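Local coordinates for protein diguanylate cyclase (Marinobacter aquaeolei VT8, PDB 3IGN) that probably makes the second messenger c-di-GMP from two GTP molecules through its GGDEF domain, the part present here, which also binds that product, at residues Leu16-Trp22 with Ser82-Tyr86; Tyr30-Arg34 with Gln136-Thr140; Ile77-Ser82 with Ile93-Glu97. All coordinates share one frame; numbering follows the deposited sequence.

Contact 1: residues Leu16-Trp22 with Ser82-Tyr86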
loop_
_atom_site.group_PDB
_atom_site.type_symbol
_atom_site.label_atom_id
_atom_site.label_comp_id
_atom_site.label_asym_id
_atom_site.label_seq_id
_atom_site.Cartn_x
_atom_site.Cartn_y
_atom_site.Cartn_z
ATOM N N LEU A 16 -3.784 4.359 10.141
ATOM C CA LEU A 16 -3.095 3.110 9.830
ATOM C C LEU A 16 -1.849 3.007 10.695
ATOM O O LEU A 16 -1.497 3.954 11.401
ATOM C CB LEU A 16 -2.676 3.096 8.357
ATOM C CG LEU A 16 -3.761 3.314 7.306
ATOM C CD1 LEU A 16 -3.123 3.374 5.928
ATOM C CD2 LEU A 16 -4.786 2.192 7.380
ATOM N N LEU A 17 -1.175 1.861 10.642
ATOM C CA LEU A 17 0.051 1.681 11.403
ATOM C C LEU A 17 1.076 2.657 10.840
ATOM O O LEU A 17 1.012 3.000 9.662
ATOM C CB LEU A 17 0.576 0.249 11.244
ATOM C CG LEU A 17 -0.178 -0.846 11.998
ATOM C CD1 LEU A 17 0.327 -2.208 11.566
ATOM C CD2 LEU A 17 0.012 -0.646 13.492
ATOM N N ASN A 18 2.005 3.125 11.669
ATOM C CA ASN A 18 3.026 4.032 11.165
ATOM C C ASN A 18 4.162 3.187 10.602
ATOM O O ASN A 18 4.218 1.979 10.835
ATOM C CB ASN A 18 3.546 4.973 12.263
ATOM C CG ASN A 18 4.004 4.239 13.503
ATOM O OD1 ASN A 18 4.633 3.184 13.420
ATOM N ND2 ASN A 18 3.710 4.810 14.670
ATOM N N ARG A 19 5.056 3.816 9.850
ATOM C CA ARG A 19 6.171 3.103 9.232
ATOM C C ARG A 19 6.942 2.183 10.175
ATOM O O ARG A 19 7.116 0.995 9.893
ATOM C CB ARG A 19 7.139 4.100 8.599
ATOM C CG ARG A 19 8.324 3.449 7.914
ATOM C CD ARG A 19 9.226 4.490 7.286
ATOM N NE ARG A 19 10.445 3.902 6.739
ATOM C CZ ARG A 19 11.665 4.354 7.002
ATOM N NH1 ARG A 19 11.824 5.398 7.804
ATOM N NH2 ARG A 19 12.727 3.769 6.463
ATOM N N GLY A 20 7.412 2.733 11.288
ATOM C CA GLY A 20 8.170 1.939 12.238
ATOM C C GLY A 20 7.477 0.670 12.695
ATOM O O GLY A 20 8.070 -0.410 12.691
ATOM N N THR A 21 6.220 0.795 13.100
ATOM C CA THR A 21 5.462 -0.358 13.565
ATOM C C THR A 21 5.166 -1.325 12.427
ATOM O O THR A 21 5.291 -2.540 12.585
ATOM C CB THR A 21 4.126 0.062 14.192
ATOM O OG1 THR A 21 4.363 1.043 15.207
ATOM C CG2 THR A 21 3.437 -1.142 14.817
ATOM N N TRP A 22 4.764 -0.789 11.281
ATOM C CA TRP A 22 4.446 -1.642 10.148
ATOM C C TRP A 22 5.678 -2.448 9.752
ATOM O O TRP A 22 5.568 -3.647 9.515
ATOM C CB TRP A 22 3.958 -0.814 8.963
ATOM C CG TRP A 22 3.482 -1.638 7.805
ATOM C CD1 TRP A 22 2.322 -2.361 7.724
ATOM C CD2 TRP A 22 4.165 -1.833 6.562
ATOM N NE1 TRP A 22 2.242 -2.993 6.501
ATOM C CE2 TRP A 22 3.362 -2.686 5.770
ATOM C CE3 TRP A 22 5.380 -1.368 6.039
ATOM C CZ2 TRP A 22 3.736 -3.086 4.481
ATOM C CZ3 TRP A 22 5.753 -1.767 4.752
ATOM C CH2 TRP A 22 4.930 -2.617 3.989
ATOM N N SER A 82 -2.306 -6.525 7.197
ATOM C CA SER A 82 -1.822 -5.375 7.949
ATOM C C SER A 82 -1.399 -4.226 7.049
ATOM O O SER A 82 -0.426 -4.335 6.308
ATOM C CB SER A 82 -0.655 -5.794 8.844
ATOM O OG SER A 82 -1.076 -6.779 9.782
ATOM N N ALA A 83 -2.136 -3.121 7.121
ATOM C CA ALA A 83 -1.828 -1.950 6.302
ATOM C C ALA A 83 -1.084 -0.882 7.091
ATOM O O ALA A 83 -1.311 -0.701 8.291
ATOM C CB ALA A 83 -3.106 -1.373 5.728
ATOM N N GLY A 84 -0.192 -0.169 6.414
ATOM C CA GLY A 84 0.550 0.875 7.088
ATOM C C GLY A 84 0.825 2.030 6.154
ATOM O O GLY A 84 0.805 1.872 4.934
ATOM N N ARG A 85 1.044 3.210 6.720
ATOM C CA ARG A 85 1.367 4.359 5.888
ATOM C C ARG A 85 2.877 4.406 5.948
ATOM O O ARG A 85 3.471 4.759 6.968
ATOM C CB ARG A 85 0.790 5.655 6.442
ATOM C CG ARG A 85 0.985 6.807 5.480
ATOM C CD ARG A 85 0.838 8.129 6.189
ATOM N NE ARG A 85 0.904 9.253 5.264
ATOM C CZ ARG A 85 0.892 10.524 5.644
ATOM N NH1 ARG A 85 0.820 10.826 6.935
ATOM N NH2 ARG A 85 0.937 11.493 4.740
ATOM N N TYR A 86 3.501 4.039 4.843
ATOM C CA TYR A 86 4.943 3.979 4.777
ATOM C C TYR A 86 5.616 5.349 4.654
ATOM O O TYR A 86 6.619 5.612 5.298
ATOM C CB TYR A 86 5.318 3.076 3.613
ATOM C CG TYR A 86 6.783 2.857 3.501
ATOM C CD1 TYR A 86 7.462 2.037 4.399
ATOM C CD2 TYR A 86 7.504 3.485 2.504
ATOM C CE1 TYR A 86 8.837 1.857 4.291
ATOM C CE2 TYR A 86 8.870 3.313 2.391
ATOM C CZ TYR A 86 9.528 2.500 3.283
ATOM O OH TYR A 86 10.884 2.335 3.149
HETATM O O HOH W 1 -3.201 -0.265 10.063
HETATM O O HOH W 2 12.502 1.191 4.773
HETATM O O HOH W 3 4.545 6.490 9.136
#
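Leu-17 pairs with Gly-84 at the edge of the GGDEF domain's central sheet, where the short strand 17-18 runs parallel to strand 82-85, the strand that leads into the GGEEF signature. The backbone bonding is uneven. Arg-85 N gives a good bond to Leu-17 O at 2.9 Å, but Leu-17 N reaches Ala-83 O only weakly, and a water that accepts from the former and donates to the latter reinforces the link. A second water joins Arg-19 N to Arg-85 O in the same manner, just where strand gives way to helix 19-36. That helix starts at Asn-18, a natural N-cap because its short amide can turn back: OD1 accepts from Thr-21 N at 2.9 Å and also from Thr-21 OG1.

Trp-22 brings the helix down onto the strand. With CG anti to the backbone N (chi1 -174°), its indole NE1 donates to Ser-82 O at 3.0 Å, the oxygen lying in the ring plane. Gly-84 CA sits over the face of the five-membered ring, 4.1 Å from its centroid, in a CH-pi contact; a CB here would run into Trp-22 CG, which is why a glycine suits the place.

Apolar and mixed packing fills in around this. Leu-16 CD2 meets Ala-83 CB at 4.3 Å, next to Ala-70 of helix 59-74, while Trp-22 CZ3 touches Tyr-86 CD1. The extended Arg-19, salt-bridged to Glu-23, slants past the Tyr-86 ring, its guanidinium plane perpendicular to the ring: NE stands 3.6 Å from Tyr-86 CE1, and one water joins Arg-19 NH2 to Tyr-86 OH.

Contact 2: residues Tyr30-Arg34 with Gln136-Thr140; sequences YERFR and QLTET
Phe-33 lays one ring face over the branch point of Leu-137, whose CG stands 3.8 Å from the ring centroid and 17° off its normal, a CH-pi contact. Leucine fits because its branched end can serve two rings: CD2 lies between them, 3.3 Å from Phe-33 CG and 3.8 Å from Tyr-30 CD1, and CD1 adds a second contact to Tyr-30. The far end of the phenyl ring reaches the backbone, CE2 coming to 3.4 Å from Thr-138 O.

In the fold this joins the later part of helix 19-36 to the loop between strand 130-136 and helix 144-160. Trp-147 of that second helix also touches Leu-137, and Tyr-30 OH is hydrogen-bonded to Pro-141 O.

Arg-34 works at the solvent side. Its CG sits over a face of the Tyr-30 ring, and bends at chi2 and chi3 (-57° and -66°) turn the chain so that NH1 reaches Glu-139 O at 3.0 Å, a rather bent bond. A water accepts from NH1 and donates to Thr-138 O. The Glu-139 carboxylate is near but not in contact, OE1 being 5.2 Å from Arg-34 NH1. An ST turn spans Glu-139, Thr-138 OG1 accepting from Thr-140 N at 3.1 Å.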
loop_
_atom_site.group_PDB
_atom_site.type_symbol
_atom_site.label_atom_id
_atom_site.label_comp_id
_atom_site.label_asym_id
_atom_site.label_seq_id
_atom_site.Cartn_x
_atom_site.Cartn_y
_atom_site.Cartn_z
ATOM N N TYR A 30 8.307 -11.968 7.889
ATOM C CA TYR A 30 9.462 -12.500 7.166
ATOM C C TYR A 30 10.082 -13.665 7.941
ATOM O O TYR A 30 10.374 -14.717 7.368
ATOM C CB TYR A 30 10.521 -11.399 6.963
ATOM C CG TYR A 30 11.815 -11.896 6.366
ATOM C CD1 TYR A 30 11.939 -12.099 4.989
ATOM C CD2 TYR A 30 12.901 -12.211 7.177
ATOM C CE1 TYR A 30 13.110 -12.611 4.436
ATOM C CE2 TYR A 30 14.080 -12.729 6.636
ATOM C CZ TYR A 30 14.171 -12.930 5.264
ATOM O OH TYR A 30 15.304 -13.492 4.727
ATOM N N GLU A 31 10.289 -13.485 9.243
ATOM C CA GLU A 31 10.874 -14.555 10.059
ATOM C C GLU A 31 9.931 -15.747 10.194
ATOM O O GLU A 31 10.386 -16.891 10.304
ATOM C CB GLU A 31 11.264 -14.032 11.448
ATOM C CG GLU A 31 12.499 -13.146 11.454
ATOM C CD GLU A 31 13.749 -13.861 10.946
ATOM O OE1 GLU A 31 13.814 -15.113 11.023
ATOM O OE2 GLU A 31 14.676 -13.171 10.481
ATOM N N ARG A 32 8.624 -15.493 10.181
ATOM C CA ARG A 32 7.643 -16.568 10.267
ATOM C C ARG A 32 7.774 -17.405 8.998
ATOM O O ARG A 32 7.753 -18.634 9.049
ATOM C CB ARG A 32 6.226 -16.006 10.383
ATOM C CG ARG A 32 5.142 -17.063 10.626
ATOM C CD ARG A 32 3.800 -16.399 10.963
ATOM N NE ARG A 32 2.701 -17.363 11.051
ATOM C CZ ARG A 32 1.700 -17.270 11.918
ATOM N NH1 ARG A 32 1.659 -16.252 12.773
ATOM N NH2 ARG A 32 0.758 -18.204 11.960
ATOM N N PHE A 33 7.937 -16.724 7.866
ATOM C CA PHE A 33 8.118 -17.402 6.581
ATOM C C PHE A 33 9.420 -18.217 6.561
ATOM O O PHE A 33 9.436 -19.362 6.105
ATOM C CB PHE A 33 8.170 -16.388 5.430
ATOM C CG PHE A 33 8.654 -16.985 4.123
ATOM C CD1 PHE A 33 7.758 -17.614 3.252
ATOM C CD2 PHE A 33 10.011 -16.970 3.797
ATOM C CE1 PHE A 33 8.208 -18.220 2.076
ATOM C CE2 PHE A 33 10.476 -17.576 2.624
ATOM C CZ PHE A 33 9.573 -18.200 1.764
ATOM N N ARG A 34 10.515 -17.620 7.023
ATOM C CA ARG A 34 11.795 -18.323 7.026
ATOM C C ARG A 34 11.692 -19.614 7.821
ATOM O O ARG A 34 12.384 -20.589 7.544
ATOM C CB ARG A 34 12.900 -17.445 7.624
ATOM C CG ARG A 34 13.299 -16.259 6.761
ATOM C CD ARG A 34 13.745 -16.684 5.359
ATOM N NE ARG A 34 14.981 -17.474 5.369
ATOM C CZ ARG A 34 15.599 -17.874 4.263
ATOM N NH1 ARG A 34 15.094 -17.556 3.077
ATOM N NH2 ARG A 34 16.712 -18.594 4.339
ATOM N N GLN A 136 5.500 -11.556 -3.667
ATOM C CA GLN A 136 5.288 -12.698 -2.791
ATOM C C GLN A 136 6.684 -13.044 -2.294
ATOM O O GLN A 136 7.658 -12.967 -3.043
ATOM C CB GLN A 136 4.681 -13.890 -3.540
ATOM C CG GLN A 136 4.682 -15.173 -2.686
ATOM C CD GLN A 136 3.844 -16.291 -3.282
ATOM O OE1 GLN A 136 3.262 -16.137 -4.351
ATOM N NE2 GLN A 136 3.781 -17.431 -2.583
ATOM N N LEU A 137 6.792 -13.410 -1.026
ATOM C CA LEU A 137 8.078 -13.755 -0.455
ATOM C C LEU A 137 8.574 -15.127 -0.894
ATOM O O LEU A 137 7.842 -16.111 -0.832
ATOM C CB LEU A 137 7.984 -13.697 1.073
ATOM C CG LEU A 137 9.243 -13.957 1.907
ATOM C CD1 LEU A 137 10.371 -13.025 1.497
ATOM C CD2 LEU A 137 8.899 -13.768 3.388
ATOM N N THR A 138 9.820 -15.172 -1.358
ATOM C CA THR A 138 10.461 -16.415 -1.781
ATOM C C THR A 138 11.642 -16.607 -0.832
ATOM O O THR A 138 11.840 -15.813 0.083
ATOM C CB THR A 138 11.012 -16.318 -3.217
ATOM O OG1 THR A 138 12.191 -15.501 -3.223
ATOM C CG2 THR A 138 9.980 -15.709 -4.142
ATOM N N GLU A 139 12.430 -17.657 -1.036
ATOM C CA GLU A 139 13.583 -17.890 -0.176
ATOM C C GLU A 139 14.754 -16.962 -0.500
ATOM O O GLU A 139 15.719 -16.898 0.253
ATOM C CB GLU A 139 14.067 -19.341 -0.309
ATOM C CG GLU A 139 13.170 -20.381 0.339
ATOM C CD GLU A 139 13.776 -21.773 0.278
ATOM O OE1 GLU A 139 15.008 -21.866 0.088
ATOM O OE2 GLU A 139 13.032 -22.766 0.435
ATOM N N THR A 140 14.672 -16.230 -1.605
ATOM C CA THR A 140 15.791 -15.375 -1.985
ATOM C C THR A 140 16.118 -14.186 -1.075
ATOM O O THR A 140 17.250 -14.066 -0.616
ATOM C CB THR A 140 15.637 -14.901 -3.436
ATOM O OG1 THR A 140 15.425 -16.047 -4.273
ATOM C CG2 THR A 140 16.900 -14.186 -3.907
HETATM O O HOH W 4 13.503 -15.293 2.286
HETATM O O HOH W 5 17.225 -19.622 1.511
#

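Contact 3: residues Ile77-Ser82 with Ile93-Glu97; sequences IRQSDS and IILPE. With C2E (9,9'-[(2R,3R,3aS,5S,7aR,9R,10R,10aS,12S,14aR)-3,5,10,12-tetrahydroxy-5,12-dioxidooctahydro-2H,7H-difuro[3,2-d:3',2'-j][1,3,7,9,2,8]tetraoxadiphosphacyclododecine-2,9-diyl]bis(2-amino-1,9-dihydro-6H-purin-6-one)), chain B.
The RxxD motif that marks the product-binding inhibitory site of many diguanylate cyclases is formed here by Arg-78 and Asp-81, on a loop whose end, at Asp-81 and Ser-82, packs against strand 90-96. Ser-82 and Ile-94 make an antiparallel hydrogen-bonded pair, with Ser-82 N giving to Ile-94 O at 3.0 Å and Ile-94 N to Ser-82 O at 2.8 Å. Next to it, Leu-95 CD2 rests 3.5 Å from Asp-81 OD1, and the puckered ring of Pro-96 puts CG against Ser-80 O. Ile-77 CD1 adds apolar packing on Ile-93 CG2, with Ile-110 of helix 100-115 touching both residues.

A type I turn from Arg-78 to Asp-81 brings the two motif residues together. Asp-81 OD2 takes Arg-78 N from above the carboxylate plane, which helps fix the group. Both its oxygens then grip one guanine of c-di-GMP: OD2 accepts from N1 at 2.6 Å and OD1 from N2 at 2.8 Å, both bonds nearly straight. Arg-78, extended from CG to NE, lays a guanidinium face over N3 of that same base, while NH2 donates at its edge to the phosphate oxygen O21 at 2.9 Å and also to O6 of a second c-di-GMP. Without the long guanidinium arm, as with an alanine here, the guanine face would probably lose its cover and the phosphate this positive partner. Thr-98 OG1 and Arg-109 NH2 also hydrogen-bond c-di-GMP.

Since the carboxylate receives two N-H groups from N1 and N2, it is likely to be ionised and to favour guanine over adenine, which lacks both donors.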
loop_
_atom_site.group_PDB
_atom_site.type_symbol
_atom_site.label_atom_id
_atom_site.label_comp_id
_atom_site.label_asym_id
_atom_site.label_seq_id
_atom_site.Cartn_x
_atom_site.Cartn_y
_atom_site.Cartn_z
ATOM N N ILE A 77 -9.635 -4.530 3.158
ATOM C CA ILE A 77 -8.730 -5.628 3.489
ATOM C C ILE A 77 -9.203 -6.399 4.720
ATOM O O ILE A 77 -10.001 -5.904 5.507
ATOM C CB ILE A 77 -7.290 -5.122 3.751
ATOM C CG1 ILE A 77 -7.248 -4.287 5.031
ATOM C CG2 ILE A 77 -6.801 -4.306 2.562
ATOM C CD1 ILE A 77 -5.857 -3.791 5.400
ATOM N N ARG A 78 -8.689 -7.613 4.876
ATOM C CA ARG A 78 -9.044 -8.471 6.004
ATOM C C ARG A 78 -8.382 -7.966 7.273
ATOM O O ARG A 78 -7.330 -7.343 7.223
ATOM C CB ARG A 78 -8.596 -9.906 5.725
ATOM C CG ARG A 78 -9.217 -10.491 4.472
ATOM C CD ARG A 78 -8.652 -11.847 4.092
ATOM N NE ARG A 78 -9.439 -12.404 2.989
ATOM C CZ ARG A 78 -9.228 -13.589 2.429
ATOM N NH1 ARG A 78 -8.246 -14.369 2.852
ATOM N NH2 ARG A 78 -10.010 -13.994 1.439
ATOM N N GLN A 79 -9.001 -8.236 8.416
ATOM C CA GLN A 79 -8.427 -7.796 9.673
ATOM C C GLN A 79 -7.092 -8.504 9.888
ATOM O O GLN A 79 -6.234 -8.022 10.622
ATOM C CB GLN A 79 -9.393 -8.076 10.826
ATOM C CG GLN A 79 -9.869 -9.513 10.936
ATOM C CD GLN A 79 -10.963 -9.662 11.974
ATOM O OE1 GLN A 79 -10.866 -9.114 13.074
ATOM N NE2 GLN A 79 -12.009 -10.408 11.631
ATOM N N SER A 80 -6.907 -9.637 9.220
ATOM C CA SER A 80 -5.664 -10.381 9.334
ATOM C C SER A 80 -4.554 -9.812 8.432
ATOM O O SER A 80 -3.391 -10.190 8.561
ATOM C CB SER A 80 -5.909 -11.862 9.031
ATOM O OG SER A 80 -6.796 -12.018 7.936
ATOM N N ASP A 81 -4.926 -8.922 7.513
ATOM C CA ASP A 81 -3.953 -8.256 6.639
ATOM C C ASP A 81 -3.503 -7.042 7.452
ATOM O O ASP A 81 -4.250 -6.569 8.302
ATOM C CB ASP A 81 -4.606 -7.755 5.340
ATOM C CG ASP A 81 -5.078 -8.882 4.432
ATOM O OD1 ASP A 81 -4.411 -9.942 4.372
ATOM O OD2 ASP A 81 -6.111 -8.693 3.747
ATOM N N SER A 82 -2.306 -6.525 7.197
ATOM C CA SER A 82 -1.822 -5.375 7.949
ATOM C C SER A 82 -1.399 -4.226 7.049
ATOM O O SER A 82 -0.426 -4.335 6.308
ATOM C CB SER A 82 -0.655 -5.794 8.844
ATOM O OG SER A 82 -1.076 -6.779 9.782
ATOM N N ILE A 93 0.973 -3.041 2.562
ATOM C CA ILE A 93 0.046 -3.998 3.160
ATOM C C ILE A 93 0.733 -5.355 3.236
ATOM O O ILE A 93 1.385 -5.773 2.278
ATOM C CB ILE A 93 -1.238 -4.209 2.320
ATOM C CG1 ILE A 93 -1.773 -2.888 1.771
ATOM C CG2 ILE A 93 -2.313 -4.845 3.186
ATOM C CD1 ILE A 93 -2.918 -3.085 0.788
ATOM N N ILE A 94 0.591 -6.027 4.374
ATOM C CA ILE A 94 1.155 -7.360 4.542
ATOM C C ILE A 94 -0.037 -8.270 4.318
ATOM O O ILE A 94 -1.092 -8.076 4.914
ATOM C CB ILE A 94 1.691 -7.600 5.968
ATOM C CG1 ILE A 94 2.817 -6.619 6.278
ATOM C CG2 ILE A 94 2.210 -9.042 6.105
ATOM C CD1 ILE A 94 3.291 -6.651 7.735
ATOM N N LEU A 95 0.119 -9.245 3.436
ATOM C CA LEU A 95 -0.964 -10.171 3.152
ATOM C C LEU A 95 -0.522 -11.591 3.499
ATOM O O LEU A 95 0.050 -12.299 2.672
ATOM C CB LEU A 95 -1.347 -10.086 1.674
ATOM C CG LEU A 95 -1.677 -8.700 1.106
ATOM C CD1 LEU A 95 -1.904 -8.821 -0.398
ATOM C CD2 LEU A 95 -2.922 -8.129 1.790
ATOM N N PRO A 96 -0.782 -12.030 4.738
ATOM C CA PRO A 96 -0.382 -13.382 5.132
ATOM C C PRO A 96 -1.251 -14.455 4.476
ATOM O O PRO A 96 -2.403 -14.206 4.128
ATOM C CB PRO A 96 -0.540 -13.348 6.658
ATOM C CG PRO A 96 -1.723 -12.454 6.835
ATOM C CD PRO A 96 -1.433 -11.322 5.858
ATOM N N GLU A 97 -0.675 -15.644 4.307
ATOM C CA GLU A 97 -1.370 -16.787 3.726
ATOM C C GLU A 97 -1.959 -16.447 2.375
ATOM O O GLU A 97 -2.987 -16.994 1.986
ATOM C CB GLU A 97 -2.487 -17.241 4.661
ATOM C CG GLU A 97 -2.019 -17.791 5.994
ATOM C CD GLU A 97 -1.265 -19.092 5.832
ATOM O OE1 GLU A 97 -1.624 -19.876 4.926
ATOM O OE2 GLU A 97 -0.332 -19.337 6.615
HETATM P P1 C2E B . -12.708 -13.559 -4.714
HETATM O O2P C2E B . -12.777 -12.109 -4.018
HETATM O O1P C2E B . -12.746 -13.401 -6.188
HETATM O "O5'" C2E B . -11.381 -14.329 -4.314
HETATM C "C5'" C2E B . -10.196 -13.666 -4.095
HETATM C "C4'" C2E B . -9.067 -14.598 -3.661
HETATM O "O4'" C2E B . -7.954 -13.712 -3.485
HETATM C "C3'" C2E B . -9.367 -15.276 -2.300
HETATM O "O3'" C2E B . -9.398 -16.712 -2.253
HETATM C "C2'" C2E B . -8.369 -14.665 -1.333
HETATM O "O2'" C2E B . -7.591 -15.680 -0.699
HETATM C "C1'" C2E B . -7.557 -13.630 -2.100
HETATM N N9 C2E B . -8.033 -12.374 -1.476
HETATM C C8 C2E B . -9.087 -11.582 -1.889
HETATM N N7 C2E B . -9.256 -10.577 -1.113
HETATM C C5 C2E B . -8.331 -10.630 -0.139
HETATM C C6 C2E B . -8.034 -9.816 0.983
HETATM O O6 C2E B . -8.697 -8.816 1.223
HETATM N N1 C2E B . -6.988 -10.183 1.792
HETATM C C2 C2E B . -6.241 -11.309 1.523
HETATM N N2 C2E B . -5.201 -11.646 2.345
HETATM N N3 C2E B . -6.513 -12.080 0.480
HETATM C C4 C2E B . -7.529 -11.780 -0.361
HETATM P P11 C2E B . -10.574 -17.181 -1.247
HETATM O O21 C2E B . -10.377 -16.589 0.242
HETATM O O11 C2E B . -10.624 -18.658 -1.177
HETATM O O5A C2E B . -11.899 -16.604 -1.923
HETATM C C5A C2E B . -13.138 -16.644 -1.328
HETATM C C4A C2E B . -14.220 -16.049 -2.229
HETATM O O4A C2E B . -15.394 -15.988 -1.412
HETATM C C3A C2E B . -13.899 -14.633 -2.747
HETATM O O3A C2E B . -13.895 -14.477 -4.148
HETATM C C2A C2E B . -14.889 -13.721 -2.078
HETATM O O2A C2E B . -15.652 -12.956 -3.021
HETATM C C1A C2E B . -15.753 -14.583 -1.176
HETATM N N91 C2E B . -15.290 -14.068 0.139
HETATM C C81 C2E B . -14.343 -14.625 0.978
HETATM N N71 C2E B . -14.174 -13.890 2.026
HETATM C C51 C2E B . -14.984 -12.819 1.953
HETATM C C61 C2E B . -15.220 -11.693 2.793
HETATM O O61 C2E B . -14.615 -11.564 3.843
HETATM N N11 C2E B . -16.142 -10.761 2.396
HETATM C C21 C2E B . -16.823 -10.903 1.207
HETATM N N21 C2E B . -17.741 -9.950 0.837
HETATM N N31 C2E B . -16.610 -11.947 0.412
HETATM C C41 C2E B . -15.711 -12.914 0.741
#

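All three contacts lie in the one GGDEF domain. Contacts 1 and 3 adjoin, their centres 12 Å apart: they share Ser-82, and strands 82-85 and 90-96, consecutive in the chain, are neighbours in the six-stranded sheet. Trp-22 of contact 1 packs on Ile-93 and Ile-94 of contact 3, so the edge strand, its helix and the c-di-GMP loop form one continuous body. Contact 2 touches neither; its centre is 19 Å from that of contact 1, yet both use helix 19-36, near its two ends. Along the chain, contact 3 is nested inside the loop closed by contact 2, whereas contact 1 crosses both. Only contact 3 touches c-di-GMP; contacts 1 and 2 fasten helix 19-36 to the sheet edge and to the loop after strand 130-136.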